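Local coordinates for protein phosphorylated carbohydrates phosphatase TM_1254 (Thermotoga maritima msb8, PDB 3KBB) that removes phosphate from phosphorylated sugars such as erythrose 4-phosphate and fructose 6-phosphate, using a divalent metal, with cobalt giving the highest activity, at residues M13-L18 with R77-L82; L93-S98 with V211-L216; G183-L188 with L202-E207. All coordinates share one frame; numbering follows the deposited sequence. Where two conformers were deposited one is given.

Contact 1 of 3, residues M13-L18 with R77-L82; sequences MDTEPL and RVFSEL
T15 and L18, three residues apart on the turn that leads into helix 19-29, both press on F79 near the end of helix 64-82. The tight part is at the ring. T15 brings its methyl over one face: CG2 lies 4.2 Å from the centroid of F79, 23° off the ring normal and displaced toward the rim, a CH-pi contact. Its CB sits 3.8 Å from F79 CZ. The same rotation about chi1 (60°) that presents this methyl turns OG1 to D9, where it is hydrogen-bonded, and the polar branch is satisfied within a buried site. L18 meets the neighbouring part of the ring obliquely, with CB 3.9 Å from F79 CE1 and CD1 3.9 Å from F79 CD1. The same CB also reaches across to V78 CG1 at 3.9 Å, placing L18 against two successive residues of the helix. V78 is buried further by helix 19-29, where it touches E21 and R25. A bond from L18 N to T15 O, 2.8 Å long, closes the turn between the two residues.

The solvent side is thinner. There L18 CD2 touches L82 at CB, 3.9 Å away, and the rest of that exposed leucine adds little; no hydrogen bond crosses between the segments. The contact joins the linker that leaves the core after strand 3-7 to the end of the last cap helix, beside the return to the core: the arrangement of C1-capped HAD phosphatases, whose helical cap is inserted after the first strand.

Contact 2 of 3, residues L93-S98 with V211-L216; sequences LEFVKS and VLKEVL
Two neighbouring helices on one face of the Rossmann-like HAD core meet here, F95 and V96 of helix 89-98 packing against L212, K213 and L216 at the C-terminal end of the chain. The helices run side by side in nearly the same direction, 21° between the axes of the short segments and 10.4 Å at closest approach, and both lie on the parallel sheet. V96, L212 and L216 all touch V4 of strand 3-7 below them; V96 also meets L103, and L212 meets F163.

F95 spans from one helix to the other on the outer side. Its ring leaves the backbone with CG anti to the backbone N (chi1 -178°), which carries it across to the other helix. There CD2 comes 3.7 Å from L212 CB, the two side chains lying alongside each other and pointing opposite ways. The ring edge meets the backbone too, L212 O lying close to the ring plane at 3.7 Å from F95 CE2. One face is covered by the aliphatic part of K213, whose CG stands 4.0 Å from the F95 ring centroid in a CH-pi contact; beyond CG the lysine chain runs on extended, and the methylene at CG, not the ammonium, packs on the ring.

Nearer the sheet aliphatic groups take over. V96 CG2 touches L212 CD1 at 3.7 Å, crossing it obliquely, and comes to 4.2 Å from L216 CD1; that leucine methyl also approaches F95 CE2 and links this layer to the ring. Within helix 89-98 the S98 hydroxyl turns back on the preceding turn, OG donating to F95 O at 2.6 Å in the carbonyl plane, on a lone pair.

Contact 3 of 3, residues G183-L188 with L202-E207; sequences GVVHSL and LVKPEE
G183 and V184 pair in parallel with L202 and V203 at the edge of the core sheet, in a beta-alpha-beta unit whose strands 181-184 and 201-203 are joined through helix 192-196. Backbone bonds set the register. V203 N donates to G183 O at 2.8 Å and V185 N to V203 O at 2.9 Å, so V203 is held to the neighbouring strand through both its N-H and its carbonyl. Both acceptor carbonyls also receive CA-H...O contacts, from L202 CA and V184 CA respectively.

Charge stays within 202-207: K204 NZ forms a salt bridge with E207 OE2 at 2.9 Å, and K204 N donates to E207 OE1 from above the carboxylate plane. Both side chains also bind a glycerol, probably from the crystallisation liquor.

Apolar contacts flank the bonds. V184 CG2 meets V203 CG2 at 4.1 Å on the face covered by helix 208-215, while V185 CG1 reaches L202 CD2 at 4.1 Å. P205 CG packs 3.8 Å from V184 CG1. With a glycine here that ring would be lost, which would probably open a gap beside V184. Backbone bonds thus fix the pairing, and where the strands end proline packing replaces them, leaving the buried V185 O without a polar partner.

In the fold
Contacts 1 and 3 are largely buried, whereas contact 2 is only partly so and lies on the periphery of the core, away from the nucleophile predicted at D7. No hydrogen bond crosses contacts 1 and 2, which rest on apolar and CH-pi packing, a loop on a helix in one and helix on helix in the other; contact 3 rests on backbone hydrogen bonds, as a sheet must. Contact 3 sits between the other two: D14 of contact 1 packs on H186, and V211 of contact 2 touches V203, with strand 201-203 leading directly into helix 208-215. Contact 1 joins the cap to its linker, while contacts 2 and 3 hold helices and strands of the core itself.

Contact 1 of 3, residues M13-L18 with R77-L82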
HETATM    1  N   MSE A  13      -2.794  -4.373  -4.314  1.00 22.63           N
HETATM    2  CA  MSE A  13      -2.392  -3.947  -5.637  0.50 23.36           C
HETATM    3  C   MSE A  13      -1.160  -3.068  -5.452  1.00 24.58           C
HETATM    4  O   MSE A  13      -0.851  -2.648  -4.334  1.00 25.19           O
HETATM    5  CB  MSE A  13      -3.533  -3.225  -6.362  0.50 23.69           C
HETATM    6  CG  MSE A  13      -3.885  -1.848  -5.857  0.50 22.77           C
HETATM    7 SE   MSE A  13      -4.572  -1.676  -4.019  0.50 23.09          SE
HETATM    8  CE  MSE A  13      -3.306  -0.254  -3.746  0.50 24.60           C
ATOM      9  N   ASP A  14      -0.412  -2.881  -6.534  1.00 25.63           N
ATOM     10  CA  ASP A  14       0.885  -2.192  -6.444  1.00 27.43           C
ATOM     11  C   ASP A  14       0.922  -0.919  -7.311  1.00 27.63           C
ATOM     12  O   ASP A  14       0.921  -0.998  -8.545  1.00 28.50           O
ATOM     13  CB  ASP A  14       2.027  -3.109  -6.918  1.00 28.47           C
ATOM     14  CG  ASP A  14       2.095  -4.427  -6.176  1.00 31.33           C
ATOM     15  OD1 ASP A  14       1.644  -4.516  -5.019  1.00 31.77           O
ATOM     16  OD2 ASP A  14       2.643  -5.375  -6.771  1.00 34.05           O
ATOM     17  N   THR A  15       0.979   0.238  -6.678  1.00 28.25           N
ATOM     18  CA  THR A  15       1.029   1.492  -7.459  1.00 28.58           C
ATOM     19  C   THR A  15       2.445   1.892  -7.819  1.00 29.11           C
ATOM     20  O   THR A  15       2.656   2.590  -8.842  1.00 27.83           O
ATOM     21  CB  THR A  15       0.375   2.674  -6.737  1.00 28.91           C
ATOM     22  OG1 THR A  15       1.046   2.910  -5.479  1.00 28.89           O
ATOM     23  CG2 THR A  15      -1.136   2.409  -6.527  1.00 29.28           C
ATOM     24  N   GLU A  16       3.396   1.485  -6.965  1.00 29.89           N
ATOM     25  CA  GLU A  16       4.799   1.933  -7.118  1.00 31.47           C
ATOM     26  C   GLU A  16       5.298   1.719  -8.548  1.00 31.22           C
ATOM     27  O   GLU A  16       5.904   2.628  -9.101  1.00 33.13           O
ATOM     28  CB  GLU A  16       5.743   1.309  -6.084  1.00 31.42           C
ATOM     29  CG  GLU A  16       7.183   1.933  -6.057  1.00 32.68           C
ATOM     30  CD  GLU A  16       8.185   1.258  -7.002  0.50 34.73           C
ATOM     31  OE1 GLU A  16       7.901   0.156  -7.528  0.50 34.94           O
ATOM     32  OE2 GLU A  16       9.274   1.842  -7.211  0.50 35.81           O
ATOM     33  N   PRO A  17       5.046   0.538  -9.145  1.00 31.38           N
ATOM     34  CA  PRO A  17       5.553   0.317 -10.513  1.00 31.24           C
ATOM     35  C   PRO A  17       4.948   1.237 -11.580  1.00 30.74           C
ATOM     36  O   PRO A  17       5.500   1.334 -12.676  1.00 31.32           O
ATOM     37  CB  PRO A  17       5.146  -1.124 -10.815  1.00 31.35           C
ATOM     38  CG  PRO A  17       4.952  -1.750  -9.505  1.00 31.58           C
ATOM     39  CD  PRO A  17       4.379  -0.680  -8.641  1.00 31.33           C
ATOM     40  N   LEU A  18       3.823   1.866 -11.282  1.00 29.48           N
ATOM     41  CA  LEU A  18       3.183   2.767 -12.260  1.00 28.78           C
ATOM     42  C   LEU A  18       3.624   4.207 -12.150  1.00 29.27           C
ATOM     43  O   LEU A  18       3.165   5.046 -12.936  1.00 28.83           O
ATOM     44  CB  LEU A  18       1.666   2.724 -12.141  1.00 28.69           C
ATOM     45  CG  LEU A  18       1.013   1.336 -12.298  1.00 29.28           C
ATOM     46  CD1 LEU A  18      -0.476   1.412 -12.016  1.00 31.04           C
ATOM     47  CD2 LEU A  18       1.267   0.807 -13.666  1.00 31.18           C
ATOM     48  N   ARG A  77      -5.135   8.922 -14.412  1.00 37.73           N
ATOM     49  CA  ARG A  77      -5.273   8.290 -15.711  1.00 37.21           C
ATOM     50  C   ARG A  77      -4.515   6.982 -15.766  1.00 36.16           C
ATOM     51  O   ARG A  77      -5.068   5.964 -16.193  1.00 35.73           O
ATOM     52  CB  ARG A  77      -4.750   9.214 -16.801  1.00 38.20           C
ATOM     53  CG  ARG A  77      -5.590  10.459 -17.012  1.00 39.28           C
ATOM     54  CD  ARG A  77      -5.146  11.196 -18.267  1.00 42.24           C
ATOM     55  NE  ARG A  77      -5.399  12.635 -18.201  1.00 46.59           N
ATOM     56  CZ  ARG A  77      -6.560  13.224 -18.483  0.50 47.00           C
ATOM     57  NH1 ARG A  77      -7.619  12.505 -18.851  0.50 47.83           N
ATOM     58  NH2 ARG A  77      -6.664  14.545 -18.390  0.50 47.37           N
ATOM     59  N   VAL A  78      -3.249   7.022 -15.352  1.00 34.90           N
ATOM     60  CA  VAL A  78      -2.407   5.842 -15.358  1.00 33.98           C
ATOM     61  C   VAL A  78      -3.008   4.769 -14.442  1.00 34.30           C
ATOM     62  O   VAL A  78      -3.113   3.604 -14.850  1.00 34.44           O
ATOM     63  CB  VAL A  78      -0.928   6.166 -14.986  1.00 33.17           C
ATOM     64  CG1 VAL A  78      -0.081   4.900 -14.889  1.00 31.69           C
ATOM     65  CG2 VAL A  78      -0.308   7.120 -16.026  1.00 32.72           C
ATOM     66  N   PHE A  79      -3.407   5.159 -13.223  1.00 34.94           N
ATOM     67  CA  PHE A  79      -3.901   4.171 -12.235  1.00 35.71           C
ATOM     68  C   PHE A  79      -5.202   3.597 -12.755  1.00 36.61           C
ATOM     69  O   PHE A  79      -5.407   2.370 -12.785  1.00 37.53           O
ATOM     70  CB  PHE A  79      -4.110   4.795 -10.851  1.00 35.37           C
ATOM     71  CG  PHE A  79      -2.829   5.112 -10.107  1.00 36.22           C
ATOM     72  CD1 PHE A  79      -1.572   4.934 -10.693  1.00 35.42           C
ATOM     73  CD2 PHE A  79      -2.888   5.607  -8.818  1.00 36.39           C
ATOM     74  CE1 PHE A  79      -0.402   5.246 -10.006  1.00 36.95           C
ATOM     75  CE2 PHE A  79      -1.718   5.942  -8.131  1.00 36.47           C
ATOM     76  CZ  PHE A  79      -0.478   5.746  -8.714  1.00 35.35           C
ATOM     77  N   SER A  80      -6.072   4.489 -13.210  1.00 36.80           N
ATOM     78  CA  SER A  80      -7.324   4.068 -13.799  1.00 38.12           C
ATOM     79  C   SER A  80      -7.096   3.077 -14.937  1.00 37.90           C
ATOM     80  O   SER A  80      -7.756   2.041 -15.001  1.00 37.72           O
ATOM     81  CB  SER A  80      -8.134   5.282 -14.263  1.00 37.63           C
ATOM     82  OG  SER A  80      -9.123   4.879 -15.198  1.00 41.75           O
ATOM     83  N   GLU A  81      -6.137   3.368 -15.813  1.00 38.22           N
ATOM     84  CA  GLU A  81      -5.870   2.492 -16.957  1.00 39.07           C
ATOM     85  C   GLU A  81      -5.188   1.176 -16.549  1.00 37.72           C
ATOM     86  O   GLU A  81      -5.583   0.093 -17.004  1.00 38.41           O
ATOM     87  CB  GLU A  81      -5.033   3.210 -18.026  1.00 39.10           C
ATOM     88  CG  GLU A  81      -5.051   2.508 -19.411  1.00 41.95           C
ATOM     89  CD  GLU A  81      -3.883   2.893 -20.321  1.00 43.05           C
ATOM     90  OE1 GLU A  81      -3.502   4.095 -20.369  1.00 46.29           O
ATOM     91  OE2 GLU A  81      -3.344   1.978 -20.990  1.00 48.38           O
ATOM     92  N   LEU A  82      -4.189   1.256 -15.680  1.00 35.18           N
ATOM     93  CA  LEU A  82      -3.259   0.127 -15.530  1.00 33.95           C
ATOM     94  C   LEU A  82      -3.222  -0.545 -14.160  1.00 32.75           C
ATOM     95  O   LEU A  82      -2.581  -1.590 -14.014  1.00 32.27           O
ATOM     96  CB  LEU A  82      -1.842   0.544 -15.944  1.00 34.21           C
ATOM     97  CG  LEU A  82      -1.606   0.834 -17.443  1.00 35.35           C
ATOM     98  CD1 LEU A  82      -0.272   1.536 -17.617  1.00 37.86           C
ATOM     99  CD2 LEU A  82      -1.676  -0.423 -18.300  1.00 35.26           C
TER

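Contact 2 of 3, residues L93-S98 with V211-L216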
ATOM      1  N   LEU A  93      -9.112 -12.850   0.054  1.00 20.76           N
ATOM      2  CA  LEU A  93     -10.170 -12.089   0.751  1.00 20.67           C
ATOM      3  C   LEU A  93     -11.464 -12.909   0.827  1.00 21.54           C
ATOM      4  O   LEU A  93     -12.119 -12.981   1.885  1.00 20.96           O
ATOM      5  CB  LEU A  93     -10.434 -10.752   0.055  1.00 20.98           C
ATOM      6  CG  LEU A  93      -9.240  -9.784  -0.040  1.00 18.83           C
ATOM      7  CD1 LEU A  93      -9.687  -8.539  -0.787  1.00 20.34           C
ATOM      8  CD2 LEU A  93      -8.807  -9.434   1.341  1.00 21.52           C
ATOM      9  N   GLU A  94     -11.809 -13.528  -0.300  1.00 22.05           N
ATOM     10  CA  GLU A  94     -12.980 -14.429  -0.327  1.00 23.53           C
ATOM     11  C   GLU A  94     -12.849 -15.553   0.708  1.00 23.33           C
ATOM     12  O   GLU A  94     -13.811 -15.886   1.403  1.00 23.86           O
ATOM     13  CB  GLU A  94     -13.167 -14.973  -1.741  1.00 23.39           C
ATOM     14  CG  GLU A  94     -13.722 -13.968  -2.714  1.00 27.83           C
ATOM     15  CD  GLU A  94     -13.726 -14.489  -4.134  1.00 33.47           C
ATOM     16  OE1 GLU A  94     -13.063 -15.532  -4.395  1.00 36.07           O
ATOM     17  OE2 GLU A  94     -14.367 -13.845  -5.000  1.00 36.14           O
ATOM     18  N   PHE A  95     -11.654 -16.129   0.838  1.00 21.87           N
ATOM     19  CA  PHE A  95     -11.452 -17.193   1.803  1.00 22.00           C
ATOM     20  C   PHE A  95     -11.680 -16.750   3.255  1.00 21.55           C
ATOM     21  O   PHE A  95     -12.360 -17.451   4.028  1.00 21.32           O
ATOM     22  CB  PHE A  95     -10.053 -17.851   1.627  1.00 22.27           C
ATOM     23  CG  PHE A  95      -9.808 -19.000   2.570  1.00 23.97           C
ATOM     24  CD1 PHE A  95     -10.443 -20.236   2.367  1.00 24.81           C
ATOM     25  CD2 PHE A  95      -8.964 -18.850   3.668  1.00 22.73           C
ATOM     26  CE1 PHE A  95     -10.212 -21.297   3.263  1.00 24.55           C
ATOM     27  CE2 PHE A  95      -8.720 -19.883   4.557  1.00 24.05           C
ATOM     28  CZ  PHE A  95      -9.369 -21.132   4.347  1.00 24.68           C
ATOM     29  N   VAL A  96     -11.103 -15.607   3.654  1.00 20.24           N
ATOM     30  CA  VAL A  96     -11.338 -15.120   5.022  1.00 20.09           C
ATOM     31  C   VAL A  96     -12.845 -14.959   5.280  1.00 20.54           C
ATOM     32  O   VAL A  96     -13.334 -15.348   6.354  1.00 20.81           O
ATOM     33  CB  VAL A  96     -10.639 -13.750   5.306  1.00 20.47           C
ATOM     34  CG1 VAL A  96     -10.906 -13.323   6.730  1.00 19.18           C
ATOM     35  CG2 VAL A  96      -9.105 -13.907   5.048  1.00 20.31           C
ATOM     36  N   LYS A  97     -13.561 -14.386   4.320  1.00 21.27           N
ATOM     37  CA  LYS A  97     -15.012 -14.191   4.508  1.00 23.68           C
ATOM     38  C   LYS A  97     -15.724 -15.546   4.618  1.00 24.33           C
ATOM     39  O   LYS A  97     -16.630 -15.718   5.453  1.00 23.54           O
ATOM     40  CB  LYS A  97     -15.641 -13.304   3.430  1.00 25.23           C
ATOM     41  CG  LYS A  97     -15.220 -11.811   3.547  1.00 25.97           C
ATOM     42  CD  LYS A  97     -15.088 -11.315   5.013  1.00 27.96           C
ATOM     43  CE  LYS A  97     -16.421 -11.243   5.802  1.00 31.20           C
ATOM     44  NZ  LYS A  97     -16.202 -10.995   7.278  1.00 27.69           N
ATOM     45  N   SER A  98     -15.262 -16.507   3.817  1.00 24.75           N
ATOM     46  CA  SER A  98     -15.832 -17.891   3.848  1.00 25.02           C
ATOM     47  C   SER A  98     -15.712 -18.534   5.231  1.00 25.59           C
ATOM     48  O   SER A  98     -16.501 -19.440   5.574  1.00 26.46           O
ATOM     49  CB  SER A  98     -15.170 -18.779   2.787  1.00 25.06           C
ATOM     50  OG  SER A  98     -13.926 -19.344   3.253  1.00 26.07           O
ATOM     51  N   VAL A 211      -1.226 -19.505   2.893  1.00 22.25           N
ATOM     52  CA  VAL A 211      -0.993 -19.135   4.287  1.00 21.35           C
ATOM     53  C   VAL A 211      -2.303 -19.148   5.093  1.00 21.13           C
ATOM     54  O   VAL A 211      -2.356 -19.691   6.193  1.00 21.40           O
ATOM     55  CB  VAL A 211      -0.292 -17.767   4.423  1.00 21.36           C
ATOM     56  CG1 VAL A 211      -0.261 -17.348   5.898  1.00 21.81           C
ATOM     57  CG2 VAL A 211       1.121 -17.869   3.863  1.00 21.65           C
ATOM     58  N   LEU A 212      -3.350 -18.534   4.557  1.00 21.01           N
ATOM     59  CA  LEU A 212      -4.611 -18.465   5.307  1.00 21.12           C
ATOM     60  C   LEU A 212      -5.189 -19.862   5.536  1.00 22.06           C
ATOM     61  O   LEU A 212      -5.699 -20.134   6.613  1.00 21.63           O
ATOM     62  CB  LEU A 212      -5.632 -17.559   4.620  1.00 21.43           C
ATOM     63  CG  LEU A 212      -5.096 -16.115   4.574  1.00 21.89           C
ATOM     64  CD1 LEU A 212      -6.009 -15.284   3.679  1.00 21.28           C
ATOM     65  CD2 LEU A 212      -4.970 -15.554   5.960  1.00 23.88           C
ATOM     66  N   LYS A 213      -5.092 -20.730   4.519  1.00 24.52           N
ATOM     67  CA  LYS A 213      -5.609 -22.112   4.648  1.00 25.81           C
ATOM     68  C   LYS A 213      -4.846 -22.851   5.775  1.00 26.62           C
ATOM     69  O   LYS A 213      -5.409 -23.659   6.527  1.00 27.46           O
ATOM     70  CB  LYS A 213      -5.514 -22.834   3.298  1.00 25.93           C
ATOM     71  CG  LYS A 213      -6.478 -22.338   2.257  1.00 27.84           C
ATOM     72  CD  LYS A 213      -6.362 -23.170   0.988  1.00 30.38           C
ATOM     73  CE  LYS A 213      -7.535 -22.897   0.065  1.00 34.40           C
ATOM     74  NZ  LYS A 213      -7.375 -23.671  -1.193  1.00 37.33           N
ATOM     75  N   GLU A 214      -3.572 -22.517   5.946  1.00 26.70           N
ATOM     76  CA  GLU A 214      -2.747 -23.092   6.987  1.00 26.90           C
ATOM     77  C   GLU A 214      -3.134 -22.580   8.380  1.00 26.98           C
ATOM     78  O   GLU A 214      -3.250 -23.377   9.323  1.00 26.79           O
ATOM     79  CB  GLU A 214      -1.264 -22.794   6.698  1.00 27.67           C
ATOM     80  CG  GLU A 214      -0.259 -23.294   7.785  1.00 27.59           C
ATOM     81  CD  GLU A 214       1.086 -22.531   7.766  1.00 29.57           C
ATOM     82  OE1 GLU A 214       1.307 -21.682   6.853  1.00 28.33           O
ATOM     83  OE2 GLU A 214       1.913 -22.780   8.684  1.00 32.80           O
ATOM     84  N   VAL A 215      -3.346 -21.254   8.528  1.00 25.85           N
ATOM     85  CA  VAL A 215      -3.463 -20.651   9.868  1.00 25.89           C
ATOM     86  C   VAL A 215      -4.882 -20.365  10.401  1.00 26.34           C
ATOM     87  O   VAL A 215      -5.065 -20.181  11.623  1.00 26.46           O
ATOM     88  CB  VAL A 215      -2.579 -19.344  10.023  1.00 25.74           C
ATOM     89  CG1 VAL A 215      -1.139 -19.637   9.679  1.00 24.85           C
ATOM     90  CG2 VAL A 215      -3.114 -18.200   9.174  1.00 26.67           C
ATOM     91  N   LEU A 216      -5.856 -20.270   9.510  1.00 26.89           N
ATOM     92  CA  LEU A 216      -7.239 -20.010   9.939  1.00 27.69           C
ATOM     93  C   LEU A 216      -7.948 -21.281  10.379  1.00 30.20           C
ATOM     94  O   LEU A 216      -7.554 -22.388   9.996  1.00 31.46           O
ATOM     95  CB  LEU A 216      -8.051 -19.292   8.855  1.00 26.55           C
ATOM     96  CG  LEU A 216      -7.518 -17.915   8.418  1.00 24.48           C
ATOM     97  CD1 LEU A 216      -8.569 -17.240   7.518  1.00 20.74           C
ATOM     98  CD2 LEU A 216      -7.150 -17.031   9.617  1.00 24.67           C
ATOM     99  OXT LEU A 216      -8.930 -21.199  11.129  1.00 31.30           O
TER

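Contact 3 of 3, residues G183-L188 with L202-E207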
ATOM      1  N   GLY A 183       5.374 -10.775   5.783  1.00 17.59           N
ATOM      2  CA  GLY A 183       5.895  -9.751   4.907  1.00 17.91           C
ATOM      3  C   GLY A 183       5.630 -10.112   3.459  1.00 18.43           C
ATOM      4  O   GLY A 183       6.051 -11.165   2.974  1.00 20.34           O
ATOM      5  N   VAL A 184       4.942  -9.224   2.750  1.00 16.87           N
ATOM      6  CA  VAL A 184       4.549  -9.467   1.359  1.00 18.23           C
ATOM      7  C   VAL A 184       5.573  -8.866   0.417  1.00 19.32           C
ATOM      8  O   VAL A 184       5.891  -7.682   0.528  1.00 19.01           O
ATOM      9  CB  VAL A 184       3.126  -8.864   1.059  1.00 18.61           C
ATOM     10  CG1 VAL A 184       2.783  -9.102  -0.438  1.00 19.41           C
ATOM     11  CG2 VAL A 184       2.123  -9.574   1.937  1.00 18.00           C
ATOM     12  N   VAL A 185       6.114  -9.693  -0.484  1.00 20.42           N
ATOM     13  CA  VAL A 185       7.247  -9.264  -1.303  1.00 23.22           C
ATOM     14  C   VAL A 185       6.914  -9.408  -2.767  1.00 25.62           C
ATOM     15  O   VAL A 185       5.987 -10.117  -3.139  1.00 25.89           O
ATOM     16  CB  VAL A 185       8.511 -10.115  -0.974  1.00 23.34           C
ATOM     17  CG1 VAL A 185       8.993  -9.839   0.416  1.00 24.88           C
ATOM     18  CG2 VAL A 185       8.214 -11.568  -1.153  1.00 23.10           C
ATOM     19  N   HIS A 186       7.719  -8.769  -3.611  1.00 29.71           N
ATOM     20  CA  HIS A 186       7.361  -8.655  -5.004  1.00 33.03           C
ATOM     21  C   HIS A 186       8.383  -9.109  -6.011  1.00 34.37           C
ATOM     22  O   HIS A 186       8.086  -9.128  -7.209  1.00 35.29           O
ATOM     23  CB  HIS A 186       6.993  -7.205  -5.264  1.00 34.59           C
ATOM     24  CG  HIS A 186       5.915  -6.733  -4.350  1.00 37.35           C
ATOM     25  ND1 HIS A 186       4.620  -7.206  -4.434  1.00 40.64           N
ATOM     26  CD2 HIS A 186       5.946  -5.891  -3.290  1.00 40.61           C
ATOM     27  CE1 HIS A 186       3.892  -6.656  -3.480  1.00 40.51           C
ATOM     28  NE2 HIS A 186       4.675  -5.860  -2.766  1.00 41.94           N
ATOM     29  N   SER A 187       9.557  -9.502  -5.534  0.80 34.71           N
ATOM     30  CA  SER A 187      10.672  -9.756  -6.441  0.80 35.02           C
ATOM     31  C   SER A 187      11.466 -10.963  -6.000  0.80 34.54           C
ATOM     32  O   SER A 187      11.080 -11.655  -5.059  0.80 34.03           O
ATOM     33  CB  SER A 187      11.561  -8.517  -6.531  0.80 35.77           C
ATOM     34  OG  SER A 187      12.437  -8.430  -5.414  0.80 38.90           O
ATOM     35  N   LEU A 188      12.578 -11.196  -6.695  0.80 34.21           N
ATOM     36  CA  LEU A 188      13.386 -12.387  -6.508  0.80 33.93           C
ATOM     37  C   LEU A 188      13.886 -12.540  -5.061  0.80 33.19           C
ATOM     38  O   LEU A 188      13.747 -13.601  -4.487  0.80 33.16           O
ATOM     39  CB  LEU A 188      14.547 -12.437  -7.519  0.80 33.90           C
ATOM     40  CG  LEU A 188      15.428 -13.704  -7.544  0.80 33.31           C
ATOM     41  CD1 LEU A 188      14.706 -14.966  -8.023  0.80 32.96           C
ATOM     42  CD2 LEU A 188      16.686 -13.454  -8.398  0.80 34.54           C
ATOM     43  N   LEU A 202       8.143 -14.540   4.767  1.00 17.05           N
ATOM     44  CA  LEU A 202       7.891 -13.778   3.538  1.00 18.60           C
ATOM     45  C   LEU A 202       6.952 -14.542   2.599  1.00 20.13           C
ATOM     46  O   LEU A 202       7.053 -15.793   2.452  1.00 20.77           O
ATOM     47  CB  LEU A 202       9.202 -13.487   2.817  1.00 18.28           C
ATOM     48  CG  LEU A 202      10.310 -12.765   3.610  1.00 20.56           C
ATOM     49  CD1 LEU A 202      11.526 -12.577   2.740  1.00 20.64           C
ATOM     50  CD2 LEU A 202       9.767 -11.383   4.086  1.00 19.89           C
ATOM     51  N   VAL A 203       6.045 -13.812   1.951  1.00 19.01           N
ATOM     52  CA  VAL A 203       5.155 -14.410   0.970  1.00 20.38           C
ATOM     53  C   VAL A 203       4.913 -13.497  -0.219  1.00 20.85           C
ATOM     54  O   VAL A 203       4.876 -12.286  -0.048  1.00 21.68           O
ATOM     55  CB  VAL A 203       3.784 -14.744   1.575  1.00 21.18           C
ATOM     56  CG1 VAL A 203       3.930 -15.923   2.490  1.00 22.71           C
ATOM     57  CG2 VAL A 203       3.192 -13.479   2.275  1.00 19.54           C
ATOM     58  N   LYS A 204       4.725 -14.077  -1.406  1.00 21.89           N
ATOM     59  CA  LYS A 204       4.221 -13.307  -2.570  1.00 23.63           C
ATOM     60  C   LYS A 204       2.691 -13.189  -2.439  1.00 22.74           C
ATOM     61  O   LYS A 204       2.065 -13.976  -1.740  1.00 22.48           O
ATOM     62  CB  LYS A 204       4.595 -14.014  -3.890  1.00 24.39           C
ATOM     63  CG  LYS A 204       6.112 -14.156  -4.101  1.00 27.69           C
ATOM     64  CD  LYS A 204       6.465 -14.748  -5.460  0.50 26.37           C
ATOM     65  CE  LYS A 204       6.498 -16.274  -5.424  0.50 31.21           C
ATOM     66  NZ  LYS A 204       7.738 -16.857  -4.785  0.50 31.21           N
ATOM     67  N   PRO A 205       2.083 -12.177  -3.063  1.00 23.87           N
ATOM     68  CA  PRO A 205       0.631 -12.021  -2.976  1.00 24.37           C
ATOM     69  C   PRO A 205      -0.110 -13.313  -3.311  1.00 24.70           C
ATOM     70  O   PRO A 205      -1.051 -13.674  -2.607  1.00 24.84           O
ATOM     71  CB  PRO A 205       0.353 -10.966  -4.049  1.00 24.38           C
ATOM     72  CG  PRO A 205       1.567 -10.094  -3.935  1.00 24.75           C
ATOM     73  CD  PRO A 205       2.699 -11.066  -3.813  1.00 23.61           C
ATOM     74  N   GLU A 206       0.346 -14.012  -4.352  1.00 26.10           N
ATOM     75  CA  GLU A 206      -0.231 -15.307  -4.763  1.00 27.12           C
ATOM     76  C   GLU A 206      -0.144 -16.375  -3.703  1.00 26.69           C
ATOM     77  O   GLU A 206      -0.851 -17.358  -3.797  1.00 28.32           O
ATOM     78  CB  GLU A 206       0.502 -15.910  -5.984  1.00 28.42           C
ATOM     79  CG  GLU A 206       0.814 -14.959  -7.074  1.00 32.51           C
ATOM     80  CD  GLU A 206       2.154 -14.304  -6.853  1.00 33.34           C
ATOM     81  OE1 GLU A 206       3.193 -14.962  -7.105  1.00 38.01           O
ATOM     82  OE2 GLU A 206       2.164 -13.131  -6.449  1.00 30.78           O
ATOM     83  N   GLU A 207       0.761 -16.225  -2.732  1.00 26.36           N
ATOM     84  CA  GLU A 207       0.944 -17.258  -1.700  1.00 26.73           C
ATOM     85  C   GLU A 207       0.098 -17.008  -0.452  1.00 24.98           C
ATOM     86  O   GLU A 207       0.072 -17.819   0.471  1.00 24.48           O
ATOM     87  CB  GLU A 207       2.428 -17.390  -1.316  1.00 27.05           C
ATOM     88  CG  GLU A 207       3.294 -18.045  -2.427  1.00 29.09           C
ATOM     89  CD  GLU A 207       4.788 -17.687  -2.371  1.00 31.32           C
ATOM     90  OE1 GLU A 207       5.274 -17.083  -1.373  1.00 31.31           O
ATOM     91  OE2 GLU A 207       5.488 -18.013  -3.375  1.00 36.20           O
TER